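PDB 4K4K: putative cell adhesion protein from Bacteroides uniformis, which probably forms part of the fimbrial tip, within the surface filaments that mediate cell adhesion and biofilm formation. Local coordinates for residues I40-G45 with R84-Y89; K140-D145 with V207-S212; S166-Q171 with G215-F220. All coordinates share one frame; numbering follows the deposited sequence.

The three contacts are spread along an elongated, all-beta chain. Interaction 1 lies on one side of the chain's centre and interaction 3 on the other, their centres about 38 Å apart, while interaction 2 is nearest the middle. Interactions 2 and 3 are neighbours: L144 CD1 rests 3.8 Å from I167 CD1, so the side chains of strands 132-150 and 164-177 pack together there. Interactions 1 and 2 are mostly buried, and interaction 3 is partly so. Their chemistry follows their place: regular strand pairing with a polar end in 40-45 with 84-89, aliphatic packing around a single backbone bridge where 140-144 meets 207-209, and side-chain hydrogen bonds taking over where the pairing of 166-171 with 215-220 ends.

Interaction 1: I40-G45 with R84-Y89; sequences IYMLNG and RDFVAY
M42, a selenomethionine, and F86 lie side by side as a non-hydrogen-bonded pair of two antiparallel strands. M42 CB is 3.6 Å from F86 CE2, and M42 SE comes within 3.7 Å of F86 CZ, an oblique Met-aromatic contact. Because M42 CG stands anti to the backbone N (chi1 175°), it is directed onto R84 CB, 3.5 Å away. I40 adds CG2 at the edge of the F86 ring and CG1 against the methyl of A88. On the opposite sheet face, V87 CG2 touches Y41 CB at 3.8 Å, and L43 crosses V87 at about a right angle. Reciprocal backbone bonds join Y41 with V87 and L43 with D85; the one from L43 N to D85 O, 2.8 Å long, is nearly straight at 171°. Toward the polar end, R84 stacks its guanidinium on the N44 amide, the planes 6° apart and N44 ND2 3.6 Å from R84 CZ. A leucine in place of R84 would probably leave D49, which forms a salt bridge with R84 NE, without its charged mate and the N44 amide without its flat support. D85 OD2 accepts from two waters that bridge to G45 N and O, while D85 OD1 accepts from G125 N. Strands 47-57 and 118-126 flank this pair; hydrogen-bonded pairs alternating with non-hydrogen-bonded ones mark an antiparallel sheet, here of the fimbrillin-like fold.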
loop_
_atom_site.group_PDB
_atom_site.type_symbol
_atom_site.label_atom_id
_atom_site.label_comp_id
_atom_site.label_asym_id
_atom_site.label_seq_id
_atom_site.Cartn_x
_atom_site.Cartn_y
_atom_site.Cartn_z
ATOM N N ILE A 40 -8.601 -13.618 -4.265
ATOM C CA ILE A 40 -7.886 -14.857 -3.907
ATOM C C ILE A 40 -7.818 -15.758 -5.102
ATOM O O ILE A 40 -8.807 -15.878 -5.861
ATOM C CB ILE A 40 -8.582 -15.591 -2.709
ATOM C CG1 ILE A 40 -8.779 -14.632 -1.487
ATOM C CG2 ILE A 40 -7.818 -16.881 -2.298
ATOM C CD1 ILE A 40 -9.424 -15.279 -0.204
ATOM N N TYR A 41 -6.688 -16.468 -5.213
ATOM C CA TYR A 41 -6.489 -17.532 -6.204
ATOM C C TYR A 41 -6.129 -18.805 -5.494
ATOM O O TYR A 41 -5.273 -18.787 -4.590
ATOM C CB TYR A 41 -5.342 -17.211 -7.181
ATOM C CG TYR A 41 -5.589 -16.042 -8.106
ATOM C CD1 TYR A 41 -5.606 -14.736 -7.618
ATOM C CD2 TYR A 41 -5.653 -16.225 -9.486
ATOM C CE1 TYR A 41 -5.809 -13.646 -8.469
ATOM C CE2 TYR A 41 -5.809 -15.140 -10.355
ATOM C CZ TYR A 41 -5.883 -13.850 -9.842
ATOM O OH TYR A 41 -6.040 -12.795 -10.700
HETATM N N MSE A 42 -6.737 -19.909 -5.939
HETATM C CA MSE A 42 -6.331 -21.248 -5.509
HETATM C C MSE A 42 -5.525 -21.819 -6.671
HETATM O O MSE A 42 -6.022 -21.844 -7.796
HETATM C CB MSE A 42 -7.531 -22.140 -5.156
HETATM C CG MSE A 42 -7.101 -23.556 -4.824
HETATM SE SE MSE A 42 -8.606 -24.587 -4.068
HETATM C CE MSE A 42 -9.579 -24.812 -5.622
ATOM N N LEU A 43 -4.301 -22.257 -6.406
ATOM C CA LEU A 43 -3.363 -22.699 -7.438
ATOM C C LEU A 43 -3.013 -24.158 -7.336
ATOM O O LEU A 43 -2.805 -24.674 -6.238
ATOM C CB LEU A 43 -2.049 -21.897 -7.378
ATOM C CG LEU A 43 -2.173 -20.362 -7.396
ATOM C CD1 LEU A 43 -0.803 -19.709 -7.156
ATOM C CD2 LEU A 43 -2.784 -19.880 -8.754
ATOM N N ASN A 44 -2.843 -24.787 -8.497
ATOM C CA ASN A 44 -2.317 -26.141 -8.624
ATOM C C ASN A 44 -1.022 -25.926 -9.388
ATOM O O ASN A 44 -1.050 -25.796 -10.608
ATOM C CB ASN A 44 -3.292 -27.063 -9.330
ATOM C CG ASN A 44 -2.877 -28.517 -9.210
ATOM O OD1 ASN A 44 -1.929 -28.856 -8.498
ATOM N ND2 ASN A 44 -3.613 -29.409 -9.843
ATOM N N GLY A 45 0.085 -25.769 -8.661
ATOM C CA GLY A 45 1.354 -25.358 -9.241
ATOM C C GLY A 45 1.140 -23.934 -9.742
ATOM O O GLY A 45 0.697 -23.067 -8.986
ATOM N N ARG A 84 -3.420 -27.714 -2.533
ATOM C CA ARG A 84 -3.411 -26.531 -3.373
ATOM C C ARG A 84 -2.691 -25.422 -2.645
ATOM O O ARG A 84 -2.577 -25.463 -1.405
ATOM C CB ARG A 84 -4.850 -26.077 -3.744
ATOM C CG ARG A 84 -5.642 -27.031 -4.645
ATOM C CD ARG A 84 -5.032 -27.165 -6.050
ATOM N NE ARG A 84 -5.874 -28.012 -6.902
ATOM C CZ ARG A 84 -5.796 -29.334 -6.941
ATOM N NH1 ARG A 84 -4.935 -29.978 -6.162
ATOM N NH2 ARG A 84 -6.632 -30.030 -7.698
ATOM N N ASP A 85 -2.234 -24.409 -3.398
ATOM C CA ASP A 85 -1.595 -23.227 -2.816
ATOM C C ASP A 85 -2.511 -22.048 -2.969
ATOM O O ASP A 85 -3.417 -22.081 -3.804
ATOM C CB ASP A 85 -0.255 -22.949 -3.505
ATOM C CG ASP A 85 0.632 -24.174 -3.578
ATOM O OD1 ASP A 85 0.605 -24.989 -2.624
ATOM O OD2 ASP A 85 1.350 -24.316 -4.582
ATOM N N PHE A 86 -2.296 -21.003 -2.167
ATOM C CA PHE A 86 -3.177 -19.845 -2.171
ATOM C C PHE A 86 -2.383 -18.589 -2.198
ATOM O O PHE A 86 -1.387 -18.482 -1.476
ATOM C CB PHE A 86 -4.091 -19.856 -0.894
ATOM C CG PHE A 86 -5.111 -20.970 -0.947
ATOM C CD1 PHE A 86 -4.777 -22.265 -0.550
ATOM C CD2 PHE A 86 -6.379 -20.745 -1.477
ATOM C CE1 PHE A 86 -5.699 -23.311 -0.658
ATOM C CE2 PHE A 86 -7.301 -21.786 -1.595
ATOM C CZ PHE A 86 -6.964 -23.062 -1.180
ATOM N N VAL A 87 -2.850 -17.621 -2.978
ATOM C CA VAL A 87 -2.269 -16.280 -3.027
ATOM C C VAL A 87 -3.423 -15.286 -2.998
ATOM O O VAL A 87 -4.548 -15.641 -3.357
ATOM C CB VAL A 87 -1.324 -16.026 -4.244
ATOM C CG1 VAL A 87 -0.104 -16.935 -4.201
ATOM C CG2 VAL A 87 -2.073 -16.165 -5.579
ATOM N N ALA A 88 -3.140 -14.035 -2.609
ATOM C CA ALA A 88 -4.163 -12.986 -2.570
ATOM C C ALA A 88 -3.535 -11.636 -2.743
ATOM O O ALA A 88 -2.327 -11.470 -2.550
ATOM C CB ALA A 88 -4.949 -13.034 -1.246
ATOM N N TYR A 89 -4.370 -10.646 -3.064
ATOM C CA TYR A 89 -3.901 -9.274 -3.182
ATOM C C TYR A 89 -5.009 -8.332 -2.730
ATOM O O TYR A 89 -6.185 -8.700 -2.677
ATOM C CB TYR A 89 -3.433 -8.929 -4.636
ATOM C CG TYR A 89 -4.611 -8.779 -5.577
ATOM C CD1 TYR A 89 -5.272 -9.899 -6.081
ATOM C CD2 TYR A 89 -5.142 -7.516 -5.875
ATOM C CE1 TYR A 89 -6.409 -9.766 -6.882
ATOM C CE2 TYR A 89 -6.291 -7.377 -6.657
ATOM C CZ TYR A 89 -6.941 -8.503 -7.128
ATOM O OH TYR A 89 -8.070 -8.356 -7.904
HETATM O O HOH W 1 1.581 -22.486 -6.443
HETATM O O HOH W 2 0.638 -26.494 -6.032
#

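Interaction 2: K140-D145 with V207-S212; sequences KLVKLD and VLPAAS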
loop_
_atom_site.group_PDB
_atom_site.type_symbol
_atom_site.label_atom_id
_atom_site.label_comp_id
_atom_site.label_asym_id
_atom_site.label_seq_id
_atom_site.Cartn_x
_atom_site.Cartn_y
_atom_site.Cartn_z
ATOM N N LYS A 140 3.269 -3.358 -1.213
ATOM C CA LYS A 140 4.191 -3.435 -2.370
ATOM C C LYS A 140 4.779 -2.056 -2.738
ATOM O O LYS A 140 5.760 -1.987 -3.497
ATOM C CB LYS A 140 3.474 -4.034 -3.588
ATOM C CG LYS A 140 3.002 -5.479 -3.338
ATOM C CD LYS A 140 4.177 -6.459 -3.194
ATOM C CE LYS A 140 3.672 -7.800 -2.688
ATOM N NZ LYS A 140 4.777 -8.786 -2.592
ATOM N N LEU A 141 4.200 -0.962 -2.164
ATOM C CA LEU A 141 4.640 0.397 -2.455
ATOM C C LEU A 141 5.307 1.016 -1.220
ATOM O O LEU A 141 5.774 0.285 -0.351
ATOM C CB LEU A 141 3.499 1.253 -3.025
ATOM C CG LEU A 141 2.704 0.562 -4.201
ATOM C CD1 LEU A 141 1.541 1.460 -4.659
ATOM C CD2 LEU A 141 3.616 0.191 -5.371
ATOM N N VAL A 142 5.424 2.343 -1.188
ATOM C CA VAL A 142 6.174 3.047 -0.138
ATOM C C VAL A 142 5.294 4.120 0.494
ATOM O O VAL A 142 4.637 4.871 -0.219
ATOM C CB VAL A 142 7.451 3.659 -0.774
ATOM C CG1 VAL A 142 8.207 4.564 0.217
ATOM C CG2 VAL A 142 8.366 2.575 -1.345
ATOM N N LYS A 143 5.297 4.195 1.832
ATOM C CA LYS A 143 4.505 5.181 2.541
ATOM C C LYS A 143 5.386 6.340 2.998
ATOM O O LYS A 143 6.467 6.120 3.553
ATOM C CB LYS A 143 3.807 4.532 3.755
ATOM C CG LYS A 143 2.944 5.478 4.624
ATOM C CD LYS A 143 1.665 5.855 3.933
ATOM C CE LYS A 143 0.809 6.755 4.804
ATOM N NZ LYS A 143 -0.548 6.930 4.226
ATOM N N LEU A 144 4.908 7.570 2.775
ATOM C CA LEU A 144 5.570 8.781 3.291
ATOM C C LEU A 144 4.683 9.348 4.382
ATOM O O LEU A 144 3.486 9.533 4.156
ATOM C CB LEU A 144 5.830 9.829 2.195
ATOM C CG LEU A 144 6.576 9.353 0.931
ATOM C CD1 LEU A 144 6.773 10.511 -0.041
ATOM C CD2 LEU A 144 7.916 8.671 1.273
ATOM N N ASP A 145 5.261 9.606 5.567
ATOM C CA ASP A 145 4.538 10.114 6.725
ATOM C C ASP A 145 5.297 11.351 7.188
ATOM O O ASP A 145 6.424 11.237 7.653
ATOM C CB ASP A 145 4.459 9.013 7.806
ATOM C CG ASP A 145 3.587 9.350 9.008
ATOM O OD1 ASP A 145 3.739 10.460 9.564
ATOM O OD2 ASP A 145 2.832 8.468 9.457
ATOM N N VAL A 207 3.980 6.275 -2.583
ATOM C CA VAL A 207 4.783 6.491 -3.789
ATOM C C VAL A 207 5.391 5.166 -4.246
ATOM O O VAL A 207 5.380 4.179 -3.504
ATOM C CB VAL A 207 5.877 7.578 -3.562
ATOM C CG1 VAL A 207 5.241 8.938 -3.211
ATOM C CG2 VAL A 207 6.901 7.132 -2.508
ATOM N N LEU A 208 5.976 5.174 -5.442
ATOM C CA LEU A 208 6.591 3.970 -5.962
ATOM C C LEU A 208 7.976 3.747 -5.375
ATOM O O LEU A 208 8.718 4.715 -5.144
ATOM C CB LEU A 208 6.714 4.069 -7.496
ATOM C CG LEU A 208 5.426 4.214 -8.300
ATOM C CD1 LEU A 208 5.728 4.109 -9.783
ATOM C CD2 LEU A 208 4.384 3.147 -7.899
ATOM N N PRO A 209 8.395 2.467 -5.254
ATOM C CA PRO A 209 9.793 2.202 -4.861
ATOM C C PRO A 209 10.751 2.818 -5.878
ATOM O O PRO A 209 10.406 2.934 -7.056
ATOM C CB PRO A 209 9.887 0.664 -4.868
ATOM C CG PRO A 209 8.446 0.180 -4.786
ATOM C CD PRO A 209 7.653 1.211 -5.518
ATOM N N ALA A 210 11.918 3.256 -5.426
ATOM C CA ALA A 210 12.934 3.886 -6.267
ATOM C C ALA A 210 14.311 3.528 -5.757
ATOM O O ALA A 210 14.610 3.721 -4.567
ATOM C CB ALA A 210 12.764 5.408 -6.281
ATOM N N ALA A 211 15.159 3.019 -6.667
ATOM C CA ALA A 211 16.536 2.625 -6.360
ATOM C C ALA A 211 17.337 3.850 -5.881
ATOM O O ALA A 211 18.210 3.717 -5.030
ATOM C CB ALA A 211 17.190 1.999 -7.589
ATOM N N SER A 212 16.967 5.049 -6.361
ATOM C CA SER A 212 17.596 6.296 -5.941
ATOM C C SER A 212 16.577 7.416 -5.779
ATOM O O SER A 212 15.755 7.632 -6.681
ATOM C CB SER A 212 18.660 6.729 -6.945
ATOM O OG SER A 212 19.243 7.960 -6.543
#
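V142 packs against V207 and P209 where strand 132-150 pairs with the very end of strand 202-207. Its CB sits 3.5 Å from V207 O and also faces V207 CG2. From there the side chain forks. CG1, anti to the backbone N (chi1 173°), extends over V207 CG2 at 4.0 Å; CG2 takes the other direction and meets the proline, 3.8 Å from P209 CA and a little farther from P209 CG. One valine thus spans both the last paired residue and the chain that leaves it. The backbones of V142 and V207 form a single hydrogen-bonded antiparallel pair: V207 N donates to V142 O over 2.8 Å, whereas the return bond, V142 N to V207 O, is more bent, with an angle of 143° at its hydrogen. The apolar packing continues on both flanks. L144 crosses V207 at about a right angle and brings CD1 to 3.9 Å from V207 CG1, while L141 runs beside L208, pointing the same way, with L141 CD2 and L208 CD2 4.0 Å apart. P209 CG, finally, rests 3.7 Å from K140 O. Y249 packs against V142 and L144, and Q170 and I167 of strand 164-177 meet V207 and L144 respectively. Every side-chain atom that touches across the two segments is a carbon, set against other carbons or backbone oxygens; one bridge sets the register of V142 with V207, and the buried aliphatic side chains around it probably keep water from its two bonds.

Interaction 3: S166-Q171 with G215-F220; sequences SISNQQ and GMALTF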
loop_
_atom_site.group_PDB
_atom_site.type_symbol
_atom_site.label_atom_id
_atom_site.label_comp_id
_atom_site.label_asym_id
_atom_site.label_seq_id
_atom_site.Cartn_x
_atom_site.Cartn_y
_atom_site.Cartn_z
ATOM N N SER A 166 4.332 18.666 -1.506
ATOM C CA SER A 166 4.398 17.857 -2.721
ATOM C C SER A 166 5.793 17.252 -2.845
ATOM O O SER A 166 6.729 17.725 -2.194
ATOM C CB SER A 166 4.027 18.689 -3.948
ATOM O OG SER A 166 5.027 19.657 -4.210
ATOM N N ILE A 167 5.928 16.190 -3.639
ATOM C CA ILE A 167 7.220 15.542 -3.898
ATOM C C ILE A 167 7.430 15.545 -5.410
ATOM O O ILE A 167 6.497 15.257 -6.166
ATOM C CB ILE A 167 7.342 14.130 -3.253
ATOM C CG1 ILE A 167 8.778 13.564 -3.397
ATOM C CG2 ILE A 167 6.248 13.139 -3.734
ATOM C CD1 ILE A 167 9.061 12.216 -2.607
ATOM N N SER A 168 8.641 15.900 -5.847
ATOM C CA SER A 168 8.973 16.039 -7.258
ATOM C C SER A 168 9.549 14.772 -7.886
ATOM O O SER A 168 9.991 13.853 -7.196
ATOM C CB SER A 168 9.986 17.175 -7.442
ATOM O OG SER A 168 11.245 16.784 -6.912
ATOM N N ASN A 169 9.571 14.787 -9.225
ATOM C CA ASN A 169 10.153 13.817 -10.147
ATOM C C ASN A 169 9.809 12.377 -9.754
ATOM O O ASN A 169 10.670 11.517 -9.520
ATOM C CB ASN A 169 11.647 14.045 -10.277
ATOM C CG ASN A 169 11.926 15.470 -10.747
ATOM O OD1 ASN A 169 11.339 15.969 -11.722
ATOM N ND2 ASN A 169 12.702 16.203 -9.975
ATOM N N GLN A 170 8.517 12.140 -9.690
ATOM C CA GLN A 170 8.006 10.820 -9.359
ATOM C C GLN A 170 7.582 10.051 -10.574
ATOM O O GLN A 170 6.898 10.603 -11.443
ATOM C CB GLN A 170 6.776 10.926 -8.434
ATOM C CG GLN A 170 7.054 11.560 -7.081
ATOM C CD GLN A 170 8.038 10.769 -6.269
ATOM O OE1 GLN A 170 9.174 11.204 -6.030
ATOM N NE2 GLN A 170 7.657 9.563 -5.875
ATOM N N GLN A 171 7.896 8.756 -10.586
ATOM C CA GLN A 171 7.324 7.811 -11.539
ATOM C C GLN A 171 5.951 7.501 -10.949
ATOM O O GLN A 171 5.831 7.447 -9.714
ATOM C CB GLN A 171 8.196 6.551 -11.697
ATOM C CG GLN A 171 9.493 6.802 -12.473
ATOM C CD GLN A 171 9.284 7.218 -13.915
ATOM O OE1 GLN A 171 8.278 6.886 -14.558
ATOM N NE2 GLN A 171 10.224 7.972 -14.454
ATOM N N GLY A 215 17.346 13.745 -7.148
ATOM C CA GLY A 215 16.484 14.604 -7.949
ATOM C C GLY A 215 15.123 14.836 -7.326
ATOM O O GLY A 215 14.368 15.683 -7.805
HETATM N N MSE A 216 14.773 14.066 -6.269
HETATM C CA MSE A 216 13.474 14.234 -5.609
HETATM C C MSE A 216 13.556 15.260 -4.504
HETATM O O MSE A 216 14.453 15.207 -3.663
HETATM C CB MSE A 216 12.943 12.928 -5.025
HETATM C CG MSE A 216 12.683 11.859 -6.047
HETATM SE SE MSE A 216 12.232 10.203 -5.120
HETATM C CE MSE A 216 12.021 9.101 -6.736
ATOM N N ALA A 217 12.590 16.154 -4.479
ATOM C CA ALA A 217 12.525 17.160 -3.440
ATOM C C ALA A 217 11.122 17.286 -2.887
ATOM O O ALA A 217 10.143 17.117 -3.617
ATOM C CB ALA A 217 12.995 18.515 -3.982
ATOM N N LEU A 218 11.023 17.574 -1.592
ATOM C CA LEU A 218 9.764 17.925 -0.950
ATOM C C LEU A 218 9.608 19.435 -1.044
ATOM O O LEU A 218 10.564 20.160 -0.736
ATOM C CB LEU A 218 9.705 17.495 0.531
ATOM C CG LEU A 218 9.734 16.022 0.870
ATOM C CD1 LEU A 218 9.603 15.832 2.369
ATOM C CD2 LEU A 218 8.606 15.247 0.155
ATOM N N THR A 219 8.430 19.921 -1.461
ATOM C CA THR A 219 8.164 21.365 -1.513
ATOM C C THR A 219 7.102 21.679 -0.474
ATOM O O THR A 219 6.037 21.062 -0.470
ATOM C CB THR A 219 7.782 21.856 -2.929
ATOM O OG1 THR A 219 8.885 21.596 -3.799
ATOM C CG2 THR A 219 7.452 23.370 -2.978
ATOM N N PHE A 220 7.393 22.648 0.404
ATOM C CA PHE A 220 6.461 23.110 1.420
ATOM C C PHE A 220 6.050 24.523 1.075
ATOM O O PHE A 220 6.906 25.404 1.111
ATOM C CB PHE A 220 7.111 23.077 2.826
ATOM C CG PHE A 220 7.632 21.716 3.197
ATOM C CD1 PHE A 220 8.936 21.340 2.880
ATOM C CD2 PHE A 220 6.807 20.788 3.818
ATOM C CE1 PHE A 220 9.403 20.059 3.181
ATOM C CE2 PHE A 220 7.270 19.506 4.109
ATOM C CZ PHE A 220 8.561 19.152 3.779
#
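Strand 166-168 runs antiparallel to 217-220, the short axes 146° apart, with S166 and T219 as a hydrogen-bonded pair and I167 and L218 as the non-hydrogen-bonded pair beside it. T219 N gives S166 O a 2.9 Å bond, answered by S166 N to T219 O, and S168 N continues the ladder to A217 O. There the pattern changes. S168 turns OG between its backbone N and carbonyl carbon (chi1 70°), and the hydroxyl oxygen accepts from A217 N at 2.9 Å. N169, where the chain turns a corner, extends ND2 to G215 O over 2.8 Å; the oxygen lies in the asparagine's amide plane, although the donor stands above the carbonyl plane, 35° out. M216, a selenomethionine, places CG 3.5 Å from S168 O. Between I167 and L218 the contact is aliphatic: I167 CB meets L218 CD2 at 3.8 Å, and L144 and I146 of strand 132-150 lie against the pair. S166 and T219 occupy the other face, their hydroxyls bonded to E193 and H231. Hydrophobic packing therefore secures the inner side, while serine and asparagine side chains extend the hydrogen bonding past the last regular bridge.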